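Local coordinates for Lactamase_B domain-containing protein (Pontibacter korlensis, PDB 6XFR) that probably hydrolyses beta-lactam antibiotics to substituted beta-amino acids with the help of bound zinc ions, as a class B metallo-beta-lactamase, at residues G35-T40 with L60-T65; E54-L59 with M87-R92. All coordinates share one frame; numbering follows the deposited sequence.

Contact 1 (G35-T40 with L60-T65); sequences GLIVST and LTWIKT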
ATOM      1  N   GLY B  35     -12.428  -0.685  -2.216  1.00 23.45           N
ATOM      2  CA  GLY B  35     -12.737  -1.791  -3.100  1.00 22.01           C
ATOM      3  C   GLY B  35     -11.611  -1.948  -4.110  1.00 25.21           C
ATOM      4  O   GLY B  35     -10.632  -1.201  -4.090  1.00 24.80           O
ATOM      5  N   LEU B  36     -11.783  -2.916  -5.008  1.00 31.26           N
ATOM      6  CA  LEU B  36     -10.846  -3.134  -6.106  1.00 24.85           C
ATOM      7  C   LEU B  36     -11.516  -2.866  -7.445  1.00 30.21           C
ATOM      8  O   LEU B  36     -12.723  -3.086  -7.624  1.00 24.26           O
ATOM      9  CB  LEU B  36     -10.322  -4.562  -6.145  1.00 23.91           C
ATOM     10  CG  LEU B  36      -9.354  -5.052  -5.092  1.00 26.94           C
ATOM     11  CD1 LEU B  36      -8.803  -6.429  -5.522  1.00 22.07           C
ATOM     12  CD2 LEU B  36      -8.251  -4.034  -4.927  1.00 26.95           C
ATOM     13  N   ILE B  37     -10.701  -2.401  -8.387  1.00 33.64           N
ATOM     14  CA  ILE B  37     -11.007  -2.458  -9.813  1.00 32.91           C
ATOM     15  C   ILE B  37      -9.921  -3.301 -10.450  1.00 31.81           C
ATOM     16  O   ILE B  37      -8.745  -3.148 -10.114  1.00 31.87           O
ATOM     17  CB  ILE B  37     -11.054  -1.067 -10.466  1.00 35.10           C
ATOM     18  CG1 ILE B  37     -11.638  -0.031  -9.510  1.00 30.10           C
ATOM     19  CG2 ILE B  37     -11.791  -1.136 -11.803  1.00 37.25           C
ATOM     20  CD1 ILE B  37     -11.545   1.361 -10.025  1.00 27.07           C
ATOM     21  N   VAL B  38     -10.322  -4.239 -11.294  1.00 27.45           N
ATOM     22  CA  VAL B  38      -9.398  -5.060 -12.064  1.00 25.42           C
ATOM     23  C   VAL B  38      -9.687  -4.898 -13.549  1.00 35.99           C
ATOM     24  O   VAL B  38     -10.826  -5.087 -14.000  1.00 41.60           O
ATOM     25  CB  VAL B  38      -9.442  -6.526 -11.611  1.00 22.46           C
ATOM     26  CG1 VAL B  38      -8.405  -7.329 -12.375  1.00 23.99           C
ATOM     27  CG2 VAL B  38      -9.107  -6.553 -10.128  1.00 32.22           C
ATOM     28  N   SER B  39      -8.647  -4.545 -14.298  1.00 27.82           N
ATOM     29  CA  SER B  39      -8.741  -4.364 -15.739  1.00 29.47           C
ATOM     30  C   SER B  39      -8.335  -5.656 -16.431  1.00 25.63           C
ATOM     31  O   SER B  39      -7.359  -6.294 -16.031  1.00 30.50           O
ATOM     32  CB  SER B  39      -7.859  -3.201 -16.203  1.00 31.46           C
ATOM     33  OG  SER B  39      -8.164  -2.857 -17.547  1.00 38.18           O
ATOM     34  N   THR B  40      -9.115  -6.073 -17.422  1.00 27.53           N
ATOM     35  CA  THR B  40      -8.829  -7.293 -18.173  1.00 30.15           C
ATOM     36  C   THR B  40      -8.871  -6.942 -19.645  1.00 32.06           C
ATOM     37  O   THR B  40      -9.199  -5.813 -20.025  1.00 31.51           O
ATOM     38  CB  THR B  40      -9.793  -8.468 -17.859  1.00 31.92           C
ATOM     39  OG1 THR B  40     -10.986  -8.349 -18.629  1.00 33.56           O
ATOM     40  CG2 THR B  40     -10.179  -8.506 -16.385  1.00 30.13           C
ATOM     41  N   LEU B  60     -17.852   4.826 -11.537  1.00 34.88           N
ATOM     42  CA  LEU B  60     -18.158   4.497 -12.924  1.00 43.38           C
ATOM     43  C   LEU B  60     -17.549   5.528 -13.870  1.00 44.45           C
ATOM     44  O   LEU B  60     -16.831   5.172 -14.811  1.00 48.67           O
ATOM     45  CB  LEU B  60     -19.670   4.362 -13.117  1.00 35.31           C
ATOM     46  CG  LEU B  60     -20.232   3.146 -12.350  1.00 33.50           C
ATOM     47  CD1 LEU B  60     -21.752   3.122 -12.315  1.00 35.25           C
ATOM     48  CD2 LEU B  60     -19.677   1.836 -12.852  1.00 32.01           C
ATOM     49  N   THR B  61     -17.755   6.815 -13.598  1.00 38.31           N
ATOM     50  CA  THR B  61     -17.185   7.826 -14.481  1.00 44.17           C
ATOM     51  C   THR B  61     -15.669   7.666 -14.591  1.00 47.91           C
ATOM     52  O   THR B  61     -15.100   7.755 -15.683  1.00 50.78           O
ATOM     53  CB  THR B  61     -17.562   9.233 -13.996  1.00 43.61           C
ATOM     54  OG1 THR B  61     -18.977   9.288 -13.768  1.00 44.73           O
ATOM     55  CG2 THR B  61     -17.191  10.266 -15.015  1.00 46.68           C
ATOM     56  N   TRP B  62     -14.999   7.386 -13.479  1.00 46.61           N
ATOM     57  CA  TRP B  62     -13.558   7.176 -13.537  1.00 42.91           C
ATOM     58  C   TRP B  62     -13.199   6.032 -14.476  1.00 37.22           C
ATOM     59  O   TRP B  62     -12.340   6.180 -15.353  1.00 38.47           O
ATOM     60  CB  TRP B  62     -13.021   6.902 -12.136  1.00 40.43           C
ATOM     61  CG  TRP B  62     -11.534   6.818 -12.123  1.00 41.80           C
ATOM     62  CD1 TRP B  62     -10.656   7.847 -11.946  1.00 41.36           C
ATOM     63  CD2 TRP B  62     -10.748   5.645 -12.322  1.00 38.24           C
ATOM     64  NE1 TRP B  62      -9.359   7.384 -12.014  1.00 42.22           N
ATOM     65  CE2 TRP B  62      -9.385   6.035 -12.238  1.00 40.00           C
ATOM     66  CE3 TRP B  62     -11.058   4.302 -12.551  1.00 40.66           C
ATOM     67  CZ2 TRP B  62      -8.336   5.139 -12.384  1.00 40.49           C
ATOM     68  CZ3 TRP B  62     -10.014   3.402 -12.695  1.00 53.29           C
ATOM     69  CH2 TRP B  62      -8.658   3.830 -12.606  1.00 52.02           C
ATOM     70  N   ILE B  63     -13.847   4.874 -14.294  1.00 43.71           N
ATOM     71  CA  ILE B  63     -13.549   3.689 -15.101  1.00 42.96           C
ATOM     72  C   ILE B  63     -13.698   4.004 -16.579  1.00 46.31           C
ATOM     73  O   ILE B  63     -12.877   3.576 -17.400  1.00 45.92           O
ATOM     74  CB  ILE B  63     -14.446   2.506 -14.675  1.00 32.63           C
ATOM     75  CG1 ILE B  63     -13.843   1.819 -13.454  1.00 31.36           C
ATOM     76  CG2 ILE B  63     -14.570   1.487 -15.784  1.00 32.82           C
ATOM     77  CD1 ILE B  63     -14.835   1.211 -12.554  1.00 29.90           C
ATOM     78  N   LYS B  64     -14.742   4.762 -16.939  1.00 46.71           N
ATOM     79  CA  LYS B  64     -14.989   5.070 -18.338  1.00 39.02           C
ATOM     80  C   LYS B  64     -13.946   6.048 -18.903  1.00 44.36           C
ATOM     81  O   LYS B  64     -13.633   5.995 -20.099  1.00 42.20           O
ATOM     82  CB  LYS B  64     -16.413   5.605 -18.485  1.00 40.45           C
ATOM     83  CG  LYS B  64     -16.730   6.023 -19.880  1.00 43.07           C
ATOM     84  CD  LYS B  64     -18.100   5.707 -20.319  1.00 44.44           C
ATOM     85  CE  LYS B  64     -18.120   5.445 -21.803  1.00 46.40           C
ATOM     86  NZ  LYS B  64     -18.371   4.005 -22.112  1.00 55.10           N
ATOM     87  N   THR B  65     -13.396   6.942 -18.074  1.00 41.49           N
ATOM     88  CA  THR B  65     -12.424   7.912 -18.570  1.00 43.87           C
ATOM     89  C   THR B  65     -11.024   7.310 -18.696  1.00 51.57           C
ATOM     90  O   THR B  65     -10.318   7.569 -19.679  1.00 45.46           O
ATOM     91  CB  THR B  65     -12.359   9.118 -17.643  1.00 45.43           C
ATOM     92  OG1 THR B  65     -13.556   9.882 -17.747  1.00 49.50           O
ATOM     93  CG2 THR B  65     -11.159   9.990 -17.982  1.00 48.13           C
TER
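Ile37 reaches from strand 30-40 to Trp62 and Ile63 on helix 53-67, and this is the packing of a helix against the outer side of a beta-sheet in the alpha-beta/beta-alpha sandwich of the metallo-beta-lactamases. Start at CB of Ile37, which points toward the helix and forks there. One branch is the single methyl CG2, set opposite the backbone N; it meets the end of Ile63, lying 3.9 Å from Ile63 CD1 and 4.0 Å from Ile63 CG1. The other branch runs through CG1, which lies beside the backbone N (chi1 -36°), and extends straight on (chi2 173°) to the methyl CD1. That terminal carbon approaches the six-membered part of the indole obliquely, 3.7 Å from Trp62 CZ3. The two isoleucines reach toward each other tip to tip, mainly through Ile37 CG2, while Ile37 CD1 makes the contact with the tryptophan.

No hydrogen bond or charge links the segments; the contact is entirely apolar, with Ile37 and Ile63 both buried. The backbones stay well apart, with 8.5 Å between CA of Ile37 and CA of Ile63, so the gap is bridged by side chains. Val10 of strand 8-14 touches both Ile37 and Trp62, and Trp18 of strand 17-25 makes an edge-to-face ring contact with Trp62, which brings two more strands of the sheet into this packing. Within the helix, Ile63 CG1 lies at the edge of the Trp62 ring, in its plane, and the same carbon is 4.2 Å from Ile37 CD1.

Contact 2 (E54-L59 with M87-R92); sequences EPTEEL and MEAVQR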
ATOM      1  N   GLU B  54     -23.423   8.112  -4.703  1.00 57.40           N
ATOM      2  CA  GLU B  54     -22.590   9.184  -5.234  1.00 63.54           C
ATOM      3  C   GLU B  54     -21.129   8.759  -5.437  1.00 57.90           C
ATOM      4  O   GLU B  54     -20.547   9.062  -6.486  1.00 51.43           O
ATOM      5  CB  GLU B  54     -22.666  10.407  -4.331  1.00 74.36           C
ATOM      6  CG  GLU B  54     -21.929  11.576  -4.927  1.00 91.49           C
ATOM      7  CD  GLU B  54     -22.586  12.054  -6.208  1.00103.10           C
ATOM      8  OE1 GLU B  54     -23.734  12.552  -6.133  1.00105.89           O
ATOM      9  OE2 GLU B  54     -21.963  11.900  -7.286  1.00105.87           O
ATOM     10  N   PRO B  55     -20.496   8.066  -4.480  1.00 50.42           N
ATOM     11  CA  PRO B  55     -19.183   7.486  -4.773  1.00 43.03           C
ATOM     12  C   PRO B  55     -19.217   6.501  -5.927  1.00 41.55           C
ATOM     13  O   PRO B  55     -18.229   6.376  -6.665  1.00 34.35           O
ATOM     14  CB  PRO B  55     -18.818   6.777  -3.461  1.00 43.65           C
ATOM     15  CG  PRO B  55     -19.617   7.425  -2.443  1.00 47.61           C
ATOM     16  CD  PRO B  55     -20.892   7.809  -3.089  1.00 52.19           C
ATOM     17  N   THR B  56     -20.327   5.783  -6.105  1.00 40.44           N
ATOM     18  CA  THR B  56     -20.354   4.775  -7.155  1.00 39.69           C
ATOM     19  C   THR B  56     -20.503   5.408  -8.539  1.00 42.45           C
ATOM     20  O   THR B  56     -19.922   4.900  -9.512  1.00 33.59           O
ATOM     21  CB  THR B  56     -21.453   3.746  -6.854  1.00 34.95           C
ATOM     22  OG1 THR B  56     -21.203   3.160  -5.565  1.00 30.02           O
ATOM     23  CG2 THR B  56     -21.460   2.642  -7.892  1.00 30.66           C
ATOM     24  N   GLU B  57     -21.215   6.542  -8.640  1.00 37.81           N
ATOM     25  CA  GLU B  57     -21.295   7.231  -9.926  1.00 45.54           C
ATOM     26  C   GLU B  57     -19.933   7.780 -10.350  1.00 46.21           C
ATOM     27  O   GLU B  57     -19.545   7.657 -11.520  1.00 42.04           O
ATOM     28  CB  GLU B  57     -22.292   8.384  -9.841  1.00 56.82           C
ATOM     29  CG  GLU B  57     -23.636   8.041  -9.230  1.00 66.28           C
ATOM     30  CD  GLU B  57     -24.621   7.533 -10.249  1.00 73.36           C
ATOM     31  OE1 GLU B  57     -25.714   8.142 -10.380  1.00 82.00           O
ATOM     32  OE2 GLU B  57     -24.296   6.524 -10.917  1.00 72.73           O
ATOM     33  N   GLU B  58     -19.190   8.371  -9.398  1.00 50.98           N
ATOM     34  CA  GLU B  58     -17.802   8.786  -9.625  1.00 46.58           C
ATOM     35  C   GLU B  58     -16.940   7.615 -10.072  1.00 38.17           C
ATOM     36  O   GLU B  58     -16.168   7.725 -11.032  1.00 37.94           O
ATOM     37  CB  GLU B  58     -17.233   9.444  -8.365  1.00 50.01           C
ATOM     38  CG  GLU B  58     -17.768  10.848  -8.107  1.00 64.03           C
ATOM     39  CD  GLU B  58     -17.299  11.470  -6.780  1.00 75.74           C
ATOM     40  OE1 GLU B  58     -17.560  12.674  -6.557  1.00 82.57           O
ATOM     41  OE2 GLU B  58     -16.674  10.765  -5.960  1.00 77.83           O
ATOM     42  N   LEU B  59     -17.034   6.494  -9.361  1.00 34.92           N
ATOM     43  CA  LEU B  59     -16.275   5.310  -9.734  1.00 32.90           C
ATOM     44  C   LEU B  59     -16.581   4.899 -11.172  1.00 32.96           C
ATOM     45  O   LEU B  59     -15.673   4.659 -11.970  1.00 34.17           O
ATOM     46  CB  LEU B  59     -16.570   4.179  -8.743  1.00 34.77           C
ATOM     47  CG  LEU B  59     -15.959   2.776  -8.896  1.00 36.20           C
ATOM     48  CD1 LEU B  59     -14.501   2.854  -9.242  1.00 43.80           C
ATOM     49  CD2 LEU B  59     -16.137   2.018  -7.609  1.00 32.00           C
ATOM     50  N   MET B  87     -25.046  -0.555  -5.397  1.00 36.77           N
ATOM     51  CA  MET B  87     -25.534  -1.590  -6.312  1.00 39.47           C
ATOM     52  C   MET B  87     -26.597  -1.048  -7.264  1.00 45.01           C
ATOM     53  O   MET B  87     -26.553  -1.300  -8.476  1.00 35.96           O
ATOM     54  CB  MET B  87     -26.094  -2.763  -5.515  1.00 36.40           C
ATOM     55  CG  MET B  87     -26.990  -3.708  -6.298  1.00 41.29           C
ATOM     56  SD  MET B  87     -27.415  -5.211  -5.368  1.00 45.00           S
ATOM     57  CE  MET B  87     -28.172  -4.550  -3.885  1.00 50.20           C
ATOM     58  N   GLU B  88     -27.602  -0.361  -6.718  1.00 39.90           N
ATOM     59  CA  GLU B  88     -28.620   0.257  -7.562  1.00 45.21           C
ATOM     60  C   GLU B  88     -27.975   1.138  -8.633  1.00 45.61           C
ATOM     61  O   GLU B  88     -28.370   1.104  -9.805  1.00 43.64           O
ATOM     62  CB  GLU B  88     -29.603   1.035  -6.687  1.00 47.06           C
ATOM     63  CG  GLU B  88     -30.271   0.120  -5.655  1.00 57.37           C
ATOM     64  CD  GLU B  88     -30.676   0.822  -4.343  1.00 80.70           C
ATOM     65  OE1 GLU B  88     -30.284   1.997  -4.120  1.00 87.50           O
ATOM     66  OE2 GLU B  88     -31.387   0.179  -3.522  1.00 86.96           O
ATOM     67  N   ALA B  89     -26.984   1.949  -8.245  1.00 49.51           N
ATOM     68  CA  ALA B  89     -26.276   2.764  -9.226  1.00 44.75           C
ATOM     69  C   ALA B  89     -25.589   1.893 -10.283  1.00 40.52           C
ATOM     70  O   ALA B  89     -25.563   2.237 -11.471  1.00 42.42           O
ATOM     71  CB  ALA B  89     -25.269   3.651  -8.507  1.00 44.32           C
ATOM     72  N   VAL B  90     -25.017   0.765  -9.866  1.00 37.25           N
ATOM     73  CA  VAL B  90     -24.358  -0.140 -10.803  1.00 36.75           C
ATOM     74  C   VAL B  90     -25.375  -0.778 -11.747  1.00 40.42           C
ATOM     75  O   VAL B  90     -25.169  -0.832 -12.965  1.00 40.90           O
ATOM     76  CB  VAL B  90     -23.554  -1.194 -10.013  1.00 31.64           C
ATOM     77  CG1 VAL B  90     -23.197  -2.390 -10.868  1.00 29.49           C
ATOM     78  CG2 VAL B  90     -22.334  -0.571  -9.395  1.00 31.16           C
ATOM     79  N   GLN B  91     -26.496  -1.259 -11.198  1.00 38.24           N
ATOM     80  CA  GLN B  91     -27.479  -1.991 -11.984  1.00 37.06           C
ATOM     81  C   GLN B  91     -28.225  -1.074 -12.954  1.00 48.73           C
ATOM     82  O   GLN B  91     -28.651  -1.510 -14.034  1.00 41.09           O
ATOM     83  CB  GLN B  91     -28.466  -2.658 -11.041  1.00 39.94           C
ATOM     84  CG  GLN B  91     -27.950  -3.916 -10.399  1.00 46.49           C
ATOM     85  CD  GLN B  91     -28.945  -4.505  -9.411  1.00 40.54           C
ATOM     86  OE1 GLN B  91     -29.723  -3.783  -8.809  1.00 38.29           O
ATOM     87  NE2 GLN B  91     -28.942  -5.828  -9.272  1.00 41.68           N
ATOM     88  N   ARG B  92     -28.375   0.201 -12.599  1.00 53.36           N
ATOM     89  CA  ARG B  92     -28.957   1.156 -13.519  1.00 45.65           C
ATOM     90  C   ARG B  92     -28.116   1.381 -14.766  1.00 45.18           C
ATOM     91  O   ARG B  92     -28.603   2.016 -15.701  1.00 52.46           O
ATOM     92  CB  ARG B  92     -29.138   2.486 -12.853  1.00 48.73           C
ATOM     93  CG  ARG B  92     -29.833   3.412 -13.736  1.00 52.76           C
ATOM     94  CD  ARG B  92     -30.415   4.468 -12.907  1.00 64.67           C
ATOM     95  NE  ARG B  92     -29.678   5.705 -13.076  1.00 71.32           N
ATOM     96  CZ  ARG B  92     -29.962   6.593 -14.017  1.00 77.03           C
ATOM     97  NH1 ARG B  92     -30.976   6.366 -14.852  1.00 69.87           N
ATOM     98  NH2 ARG B  92     -29.252   7.706 -14.106  1.00 84.54           N
TER
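Thr56 and Val90 touch methyl to methyl where helix 53-67 packs beside helix 87-91, two helices on the same outer layer of the metallo-beta-lactamase fold. Their short segments run in roughly the same direction, at 37° to each other, with the axes 8.8 Å apart at closest approach.

The apolar contacts come first. Thr56 CG2 is 3.7 Å from Val90 CG2, the two side chains crossing at about a right angle, and the same threonine methyl is 4.0 Å from Ala89 CB. Its placement follows from the first torsion: with chi1 at -58°, CG2 stands opposite the backbone N and faces the second helix. Alanine brings no more than a methyl to the interface, and CA of Thr56 and CA of Ala89 come within 6.6 Å.

The polar groups behave differently. Thr56 OG1 turns back along its own chain and is hydrogen-bonded to the carbonyl O of Gly52, so this threonine offers carbon to its neighbour and keeps its hydroxyl for the start of its own helix. Glu57 bends at chi2 (-88°), which brings OE2 to 3.9 Å from Ala89 CB, at the margin of the contact. Glu57 OE1 and Arg92 NH2 are 5.2 Å apart, too far for a salt bridge, although their opposite charges may attract weakly.

With no hydrogen bond across the interface, the two helices meet here through the fit of three small side chains, and any electrostatic contribution is probably confined to the Glu57 side.

Overall arrangement
From the N terminus, strand 30-40 comes first and helix 53-67 follows after strand 43-47; contact 1 closes this loop by bringing residues 60-65 back onto the strand. Contact 2 starts inside that loop, at residues 54-59, and ends outside it at residues 87-92, beyond strand 71-75 and helix 81-84, so the two contacts cross along the chain. Helix 53-67 serves both: residues 54-59 meet helix 87-91 in contact 2 and residues 60-65 meet strand 30-40 in contact 1. Their centres are 12 Å apart, and they touch directly where Ile37 CD1 packs 3.4 Å from Leu59 CD1. Together they tie the five-stranded sheet to two helices in succession.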